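Local structure of Asp/Glu-specific dipeptidyl-peptidase (Flavobacterium psychrophilum, 5JXF) at residues M703-V706 / L707-D711; P548-D551 / E552-K556; K456-S460 / T461-K465. The protein removes dipeptides from the N-terminus of oligopeptides as a serine peptidase of family S46, cutting after an acidic aspartate or glutamate residue. One frame throughout, in Å; residues are numbered along the deposited sequence.

Interaction 1 (M703-V706 / L707-D711); sequences MRYV and LFIVD
Tyr705 and Ile709, one turn apart in the buried first turns of alpha-helix 703-713, meet over the face of the tyrosine ring. The helix follows strand 698-702 of the antiparallel sheet that also holds strands 665-667 and 673-680. Tyr705 sends its ring out with CG anti to the backbone N (chi1 -170°), and Ile709 takes the other course, its CG1 beside its own N and anti to the carbonyl carbon. The two therefore converge: Ile709 CG1 sits over one face of the tyrosine ring, 4.0 Å from the centroid, in a CH-pi contact. The same methylene also rests on the backbone of the turn below, 3.2 Å from Tyr705 O. Phe708 approaches the tyrosine at a slant, its CD2 4.2 Å from Tyr705 CE1, and both aromatic rings reach Leu629 of helix 627-635 and Leu647, where large flat apolar groups suit the interior. Around the helix, Met703 curls all three of its torsions and brings CE to 4.3 Å from Leu707 CD2; an unbranched, flexible thioether is well fitted to such a fold-back. Slim beta-branched valines, Val706 and Val710, touch methyl to methyl along another flank, Val706 CG1 against Val710 CG2. Arg704 turns aside from all this and is held by Asp702 and Glu643, its charge paired within a buried setting. Four backbone bonds join the halves, that from Val710 N to Val706 O nearly straight at 175°. At the far end of the tyrosine, Ile709 CD1 lies 3.8 Å from Tyr705 OH.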
loop_
_atom_site.group_PDB
_atom_site.type_symbol
_atom_site.label_atom_id
_atom_site.label_comp_id
_atom_site.label_asym_id
_atom_site.label_seq_id
_atom_site.Cartn_x
_atom_site.Cartn_y
_atom_site.Cartn_z
ATOM N N MET A 703 6.973 -23.226 9.395
ATOM C CA MET A 703 7.790 -24.417 9.084
ATOM C C MET A 703 7.039 -25.352 8.114
ATOM O O MET A 703 7.656 -26.063 7.310
ATOM C CB MET A 703 8.211 -25.167 10.366
ATOM C CG MET A 703 9.553 -24.606 11.031
ATOM S SD MET A 703 10.844 -24.376 9.839
ATOM C CE MET A 703 11.087 -26.087 9.376
ATOM N N ARG A 704 5.711 -25.333 8.153
ATOM C CA ARG A 704 4.941 -26.061 7.139
ATOM C C ARG A 704 5.281 -25.634 5.700
ATOM O O ARG A 704 5.376 -26.474 4.814
ATOM C CB ARG A 704 3.440 -25.908 7.388
ATOM C CG ARG A 704 2.974 -26.673 8.620
ATOM C CD ARG A 704 1.536 -26.349 8.958
ATOM N NE ARG A 704 1.400 -24.963 9.392
ATOM C CZ ARG A 704 0.258 -24.413 9.799
ATOM N NH1 ARG A 704 -0.851 -25.145 9.832
ATOM N NH2 ARG A 704 0.226 -23.133 10.177
ATOM N N TYR A 705 5.493 -24.345 5.468
ATOM C CA TYR A 705 5.896 -23.856 4.139
ATOM C C TYR A 705 7.333 -24.239 3.788
ATOM O O TYR A 705 7.626 -24.583 2.637
ATOM C CB TYR A 705 5.732 -22.336 4.060
ATOM C CG TYR A 705 5.898 -21.783 2.655
ATOM C CD1 TYR A 705 5.157 -22.298 1.597
ATOM C CD2 TYR A 705 6.758 -20.733 2.398
ATOM C CE1 TYR A 705 5.297 -21.805 0.320
ATOM C CE2 TYR A 705 6.902 -20.227 1.128
ATOM C CZ TYR A 705 6.165 -20.768 0.096
ATOM O OH TYR A 705 6.326 -20.274 -1.163
ATOM N N VAL A 706 8.236 -24.156 4.776
ATOM C CA VAL A 706 9.604 -24.616 4.562
ATOM C C VAL A 706 9.621 -26.063 4.078
ATOM O O VAL A 706 10.196 -26.382 3.030
ATOM C CB VAL A 706 10.448 -24.500 5.845
ATOM C CG1 VAL A 706 11.840 -25.096 5.627
ATOM C CG2 VAL A 706 10.530 -23.043 6.276
ATOM N N LEU A 707 8.961 -26.938 4.824
ATOM C CA LEU A 707 8.973 -28.358 4.479
ATOM C C LEU A 707 8.275 -28.614 3.136
ATOM O O LEU A 707 8.764 -29.388 2.310
ATOM C CB LEU A 707 8.324 -29.183 5.590
ATOM C CG LEU A 707 8.918 -29.100 7.001
ATOM C CD1 LEU A 707 8.057 -29.899 7.964
ATOM C CD2 LEU A 707 10.370 -29.591 7.046
ATOM N N PHE A 708 7.149 -27.942 2.914
ATOM C CA PHE A 708 6.485 -27.966 1.608
ATOM C C PHE A 708 7.456 -27.637 0.465
ATOM O O PHE A 708 7.473 -28.308 -0.564
ATOM C CB PHE A 708 5.305 -26.981 1.581
ATOM C CG PHE A 708 4.643 -26.860 0.237
ATOM C CD1 PHE A 708 3.661 -27.767 -0.158
ATOM C CD2 PHE A 708 4.990 -25.839 -0.630
ATOM C CE1 PHE A 708 3.045 -27.655 -1.403
ATOM C CE2 PHE A 708 4.368 -25.715 -1.871
ATOM C CZ PHE A 708 3.396 -26.630 -2.263
ATOM N N ILE A 709 8.272 -26.608 0.647
ATOM C CA ILE A 709 9.160 -26.211 -0.429
ATOM C C ILE A 709 10.272 -27.261 -0.607
ATOM O O ILE A 709 10.578 -27.666 -1.728
ATOM C CB ILE A 709 9.750 -24.833 -0.165
ATOM C CG1 ILE A 709 8.653 -23.776 -0.276
ATOM C CG2 ILE A 709 10.871 -24.535 -1.148
ATOM C CD1 ILE A 709 8.187 -23.551 -1.717
ATOM N N VAL A 710 10.854 -27.715 0.500
ATOM C CA VAL A 710 11.848 -28.785 0.454
ATOM C C VAL A 710 11.293 -30.028 -0.256
ATOM O O VAL A 710 11.962 -30.680 -1.083
ATOM C CB VAL A 710 12.299 -29.173 1.881
ATOM C CG1 VAL A 710 13.216 -30.378 1.828
ATOM C CG2 VAL A 710 12.955 -27.980 2.570
ATOM N N ASP A 711 10.044 -30.330 0.060
ATOM C CA ASP A 711 9.433 -31.581 -0.333
ATOM C C ASP A 711 8.719 -31.506 -1.688
ATOM O O ASP A 711 9.178 -32.095 -2.671
ATOM C CB ASP A 711 8.454 -32.011 0.759
ATOM C CG ASP A 711 7.867 -33.368 0.522
ATOM O OD1 ASP A 711 8.009 -33.906 -0.593
ATOM O OD2 ASP A 711 7.253 -33.901 1.470
#

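Interaction 2 (P548-D551 / E552-K556); sequences PRYD and EINLK
Arg549 and Glu552, three residues apart on one helix, supply the ionic part of this surface contact: Arg549 NH1 donates to Glu552 OE1 at 3.0 Å in a salt bridge. The carboxylate oxygen lies at the edge of the guanidinium, near its plane, although the two planes stand 87° apart and the bond is bent. A turn at chi2 (85°) swings the arginine forward along the helix, toward the next turn, while the glutamate stays extended to meet it.

The same turn lays the arginine's aliphatic stem against Ile553, whose CD1 is 3.7 Å from Arg549 CG and lies over the rim of one face of the guanidinium. A long chain, oily below and charged at its end, suits this border between Tyr401 of helix 386-415 and solvent, while Ile553 touches Ile398 of that helix.

Ring and amide pack side by side in Tyr550 and Asn554, pointing the same way with their planes 35° apart, Asn554 CB over one face of the ring and ND2 4.0 Å from Tyr550 OH. Replacing Tyr550 by an alanine would probably open a gap beside Ile398 and Arg405 and leave the Asn554 side chain without its flat neighbour.

Backbone bonds bind the turns, among them Asn554 N to Tyr550 O at 2.9 Å. Pairs at i to i+3 and i to i+4, with a salt bridge outward and isoleucine inward, are typical of an amphipathic alpha-helix, here the long helix 547-571.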
loop_
_atom_site.group_PDB
_atom_site.type_symbol
_atom_site.label_atom_id
_atom_site.label_comp_id
_atom_site.label_asym_id
_atom_site.label_seq_id
_atom_site.Cartn_x
_atom_site.Cartn_y
_atom_site.Cartn_z
ATOM N N PRO A 548 40.175 12.829 14.247
ATOM C CA PRO A 548 40.682 13.094 15.600
ATOM C C PRO A 548 39.607 13.651 16.532
ATOM O O PRO A 548 39.382 13.101 17.611
ATOM C CB PRO A 548 41.790 14.136 15.367
ATOM C CG PRO A 548 42.228 13.916 13.970
ATOM C CD PRO A 548 40.986 13.517 13.222
ATOM N N ARG A 549 38.932 14.712 16.101
ATOM C CA ARG A 549 37.943 15.362 16.946
ATOM C C ARG A 549 36.755 14.439 17.249
ATOM O O ARG A 549 36.374 14.288 18.414
ATOM C CB ARG A 549 37.466 16.658 16.296
ATOM C CG ARG A 549 36.434 17.389 17.118
ATOM C CD ARG A 549 37.101 18.277 18.176
ATOM N NE ARG A 549 36.208 19.348 18.610
ATOM C CZ ARG A 549 35.841 19.547 19.870
ATOM N NH1 ARG A 549 36.289 18.743 20.823
ATOM N NH2 ARG A 549 35.017 20.540 20.174
ATOM N N TYR A 550 36.186 13.818 16.214
ATOM C CA TYR A 550 35.078 12.873 16.391
ATOM C C TYR A 550 35.374 11.791 17.436
ATOM O O TYR A 550 34.534 11.493 18.286
ATOM C CB TYR A 550 34.725 12.199 15.062
ATOM C CG TYR A 550 33.647 11.127 15.179
ATOM C CD1 TYR A 550 32.306 11.453 15.063
ATOM C CD2 TYR A 550 33.975 9.784 15.417
ATOM C CE1 TYR A 550 31.316 10.482 15.166
ATOM C CE2 TYR A 550 32.995 8.814 15.537
ATOM C CZ TYR A 550 31.667 9.169 15.403
ATOM O OH TYR A 550 30.677 8.215 15.509
ATOM N N ASP A 551 36.560 11.195 17.357
ATOM C CA ASP A 551 36.982 10.177 18.321
ATOM C C ASP A 551 36.965 10.708 19.750
ATOM O O ASP A 551 36.401 10.082 20.649
ATOM C CB ASP A 551 38.381 9.660 17.984
ATOM C CG ASP A 551 38.443 8.987 16.628
ATOM O OD1 ASP A 551 37.406 8.464 16.173
ATOM O OD2 ASP A 551 39.528 8.994 16.009
ATOM N N GLU A 552 37.593 11.863 19.944
ATOM C CA GLU A 552 37.652 12.516 21.245
ATOM C C GLU A 552 36.267 12.639 21.875
ATOM O O GLU A 552 36.051 12.238 23.018
ATOM C CB GLU A 552 38.291 13.899 21.103
ATOM C CG GLU A 552 38.496 14.643 22.410
ATOM C CD GLU A 552 39.115 16.011 22.201
ATOM O OE1 GLU A 552 38.504 16.838 21.487
ATOM O OE2 GLU A 552 40.213 16.256 22.745
ATOM N N ILE A 553 35.326 13.177 21.106
ATOM C CA ILE A 553 33.992 13.448 21.612
ATOM C C ILE A 553 33.196 12.168 21.815
ATOM O O ILE A 553 32.422 12.046 22.769
ATOM C CB ILE A 553 33.238 14.376 20.659
ATOM C CG1 ILE A 553 34.103 15.599 20.355
ATOM C CG2 ILE A 553 31.891 14.777 21.246
ATOM C CD1 ILE A 553 33.557 16.486 19.259
ATOM N N ASN A 554 33.394 11.210 20.918
ATOM C CA ASN A 554 32.651 9.963 20.975
ATOM C C ASN A 554 33.072 9.152 22.196
ATOM O O ASN A 554 32.242 8.523 22.856
ATOM C CB ASN A 554 32.854 9.161 19.692
ATOM C CG ASN A 554 31.795 8.078 19.507
ATOM O OD1 ASN A 554 30.634 8.259 19.879
ATOM N ND2 ASN A 554 32.200 6.939 18.956
ATOM N N LEU A 555 34.367 9.182 22.507
ATOM C CA LEU A 555 34.861 8.541 23.717
ATOM C C LEU A 555 34.161 9.118 24.946
ATOM O O LEU A 555 33.775 8.374 25.852
ATOM C CB LEU A 555 36.382 8.695 23.848
ATOM C CG LEU A 555 37.279 7.928 22.867
ATOM C CD1 LEU A 555 38.731 8.013 23.306
ATOM C CD2 LEU A 555 36.848 6.469 22.711
ATOM N N LYS A 556 33.977 10.437 24.965
ATOM C CA LYS A 556 33.301 11.084 26.083
ATOM C C LYS A 556 31.824 10.701 26.126
ATOM O O LYS A 556 31.282 10.415 27.193
ATOM C CB LYS A 556 33.452 12.606 26.005
#

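Interaction 3 (K456-S460 / T461-K465); sequences KDFNS and TVDEK. Unlike the reference sequence in segment 456-460: Ser460 (reference Ala).
Asn459 and Val462 meet where an extended loop turns into helix 460-477, and Asn459 is its N-cap. The backbone of Phe458 and Asn459 is extended (psi 128° at Phe458) and becomes helical from Ser460 onward. The first turn is then closed by Asp463 N, which donates to Asn459 O at 3.0 Å, and by Glu464 N, which donates to Ser460 O at 3.2 Å.

The amide of Asn459 performs the cap. With CG anti to the backbone N (chi1 -168°), OD1 swings forward over the helix start and accepts from Val462 N at 3.1 Å, in the carbonyl plane and on a lone pair. Asparagine is apt here because its short side chain can reach an N-H that has no preceding turn to serve it; its ND2 makes a weak bond to Gln333 of helix 328-357. Val462 crosses the amide at about a right angle and brings CG2 to 3.3 Å from Asn459 OD1, while its apolar branches pack on Ile330, Tyr334 and Phe323, a fitting place for a compact buried valine.

On another side, Phe458 crosses Asp463 at about a right angle, with the ring and carboxylate planes 60° apart. The buried carboxylate is well supplied with donors: OD1 accepts from the backbone N of Glu417, and OD2 is bonded to Leu418 N and to the hydroxyl of Tyr500. This aspartate thereby ties the helix start to the chain at 416-418. The phenylalanine shields its stem, with Phe458 CE1 3.5 Å from Asp463 CB.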
loop_
_atom_site.group_PDB
_atom_site.type_symbol
_atom_site.label_atom_id
_atom_site.label_comp_id
_atom_site.label_asym_id
_atom_site.label_seq_id
_atom_site.Cartn_x
_atom_site.Cartn_y
_atom_site.Cartn_z
ATOM N N LYS A 456 35.826 -10.636 -8.983
ATOM C CA LYS A 456 34.829 -11.510 -9.596
ATOM C C LYS A 456 33.481 -10.793 -9.631
ATOM O O LYS A 456 32.702 -10.974 -10.558
ATOM C CB LYS A 456 34.715 -12.851 -8.846
ATOM C CG LYS A 456 33.572 -13.766 -9.345
ATOM C CD LYS A 456 33.701 -15.222 -8.861
ATOM C CE LYS A 456 33.525 -15.380 -7.347
ATOM N NZ LYS A 456 32.141 -15.125 -6.841
ATOM N N ASP A 457 33.228 -9.960 -8.624
ATOM C CA ASP A 457 31.938 -9.296 -8.464
ATOM C C ASP A 457 32.021 -7.813 -8.834
ATOM O O ASP A 457 31.028 -7.083 -8.772
ATOM C CB ASP A 457 31.432 -9.454 -7.026
ATOM C CG ASP A 457 31.393 -10.910 -6.573
ATOM O OD1 ASP A 457 31.345 -11.807 -7.440
ATOM O OD2 ASP A 457 31.401 -11.165 -5.347
ATOM N N PHE A 458 33.214 -7.370 -9.217
ATOM C CA PHE A 458 33.422 -5.972 -9.559
ATOM C C PHE A 458 33.140 -5.720 -11.032
ATOM O O PHE A 458 33.670 -6.404 -11.910
ATOM C CB PHE A 458 34.849 -5.529 -9.224
ATOM C CG PHE A 458 35.144 -4.105 -9.609
ATOM C CD1 PHE A 458 34.696 -3.055 -8.826
ATOM C CD2 PHE A 458 35.861 -3.814 -10.763
ATOM C CE1 PHE A 458 34.964 -1.740 -9.178
ATOM C CE2 PHE A 458 36.130 -2.502 -11.120
ATOM C CZ PHE A 458 35.683 -1.466 -10.326
ATOM N N ASN A 459 32.302 -4.729 -11.294
ATOM C CA ASN A 459 32.035 -4.319 -12.660
ATOM C C ASN A 459 32.465 -2.871 -12.827
ATOM O O ASN A 459 31.864 -1.973 -12.237
ATOM C CB ASN A 459 30.554 -4.500 -13.002
ATOM C CG ASN A 459 30.275 -4.362 -14.490
ATOM O OD1 ASN A 459 30.124 -3.254 -15.005
ATOM N ND2 ASN A 459 30.209 -5.492 -15.187
ATOM N N SER A 460 33.526 -2.657 -13.601
ATOM C CA SER A 460 34.070 -1.323 -13.834
ATOM C C SER A 460 33.010 -0.329 -14.321
ATOM O O SER A 460 32.914 0.781 -13.797
ATOM C CB SER A 460 35.223 -1.399 -14.840
ATOM O OG SER A 460 35.358 -0.191 -15.563
ATOM N N THR A 461 32.211 -0.738 -15.306
ATOM C CA THR A 461 31.147 0.111 -15.849
ATOM C C THR A 461 30.173 0.574 -14.763
ATOM O O THR A 461 29.877 1.765 -14.656
ATOM C CB THR A 461 30.359 -0.612 -16.956
ATOM O OG1 THR A 461 31.269 -1.109 -17.945
ATOM C CG2 THR A 461 29.365 0.335 -17.611
ATOM N N VAL A 462 29.695 -0.364 -13.947
ATOM C CA VAL A 462 28.789 -0.037 -12.849
ATOM C C VAL A 462 29.408 0.930 -11.835
ATOM O O VAL A 462 28.818 1.955 -11.494
ATOM C CB VAL A 462 28.343 -1.303 -12.093
ATOM C CG1 VAL A 462 27.437 -0.933 -10.922
ATOM C CG2 VAL A 462 27.648 -2.271 -13.039
ATOM N N ASP A 463 30.607 0.601 -11.362
ATOM C CA ASP A 463 31.187 1.300 -10.219
ATOM C C ASP A 463 31.490 2.755 -10.533
ATOM O O ASP A 463 31.494 3.614 -9.660
ATOM C CB ASP A 463 32.458 0.591 -9.738
ATOM C CG ASP A 463 32.977 1.157 -8.423
ATOM O OD1 ASP A 463 32.247 1.024 -7.415
ATOM O OD2 ASP A 463 34.101 1.723 -8.392
ATOM N N GLU A 464 31.724 3.033 -11.800
ATOM C CA GLU A 464 32.035 4.381 -12.228
ATOM C C GLU A 464 30.800 5.269 -12.313
ATOM O O GLU A 464 30.861 6.457 -12.009
ATOM C CB GLU A 464 32.757 4.303 -13.566
ATOM C CG GLU A 464 33.144 5.626 -14.212
ATOM C CD GLU A 464 34.020 5.407 -15.440
ATOM O OE1 GLU A 464 34.364 4.232 -15.707
ATOM O OE2 GLU A 464 34.324 6.393 -16.140
ATOM N N LYS A 465 29.671 4.697 -12.708
ATOM C CA LYS A 465 28.438 5.469 -12.715
ATOM C C LYS A 465 28.021 5.788 -11.278
ATOM O O LYS A 465 27.636 6.918 -10.985
ATOM C CB LYS A 465 27.329 4.734 -13.472
ATOM C CG LYS A 465 27.631 4.557 -14.958
ATOM C CD LYS A 465 27.095 5.728 -15.787
ATOM C CE LYS A 465 28.029 6.055 -16.951
ATOM N NZ LYS A 465 27.878 7.458 -17.440
#

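How the interactions relate
The three contacts are separate local elements, met along the chain in the order interaction 3, interaction 2, interaction 1, and none touches another. Interactions 1 and 2 lie on opposite sides of the chain's centre, their own centres about 50 Å apart. Interaction 3 is about 37 Å from interaction 1 and about 35 Å from interaction 2, again between centres. Interactions 2 and 3 belong to the helical part of the molecule, whereas interaction 1 adjoins a beta-sheet of the catalytic part. It alone comes near an active-site residue: the side chain of Val706 is about 8 Å from that of Asp237, the probable charge-relay aspartate. The other two lie away from the annotated sites.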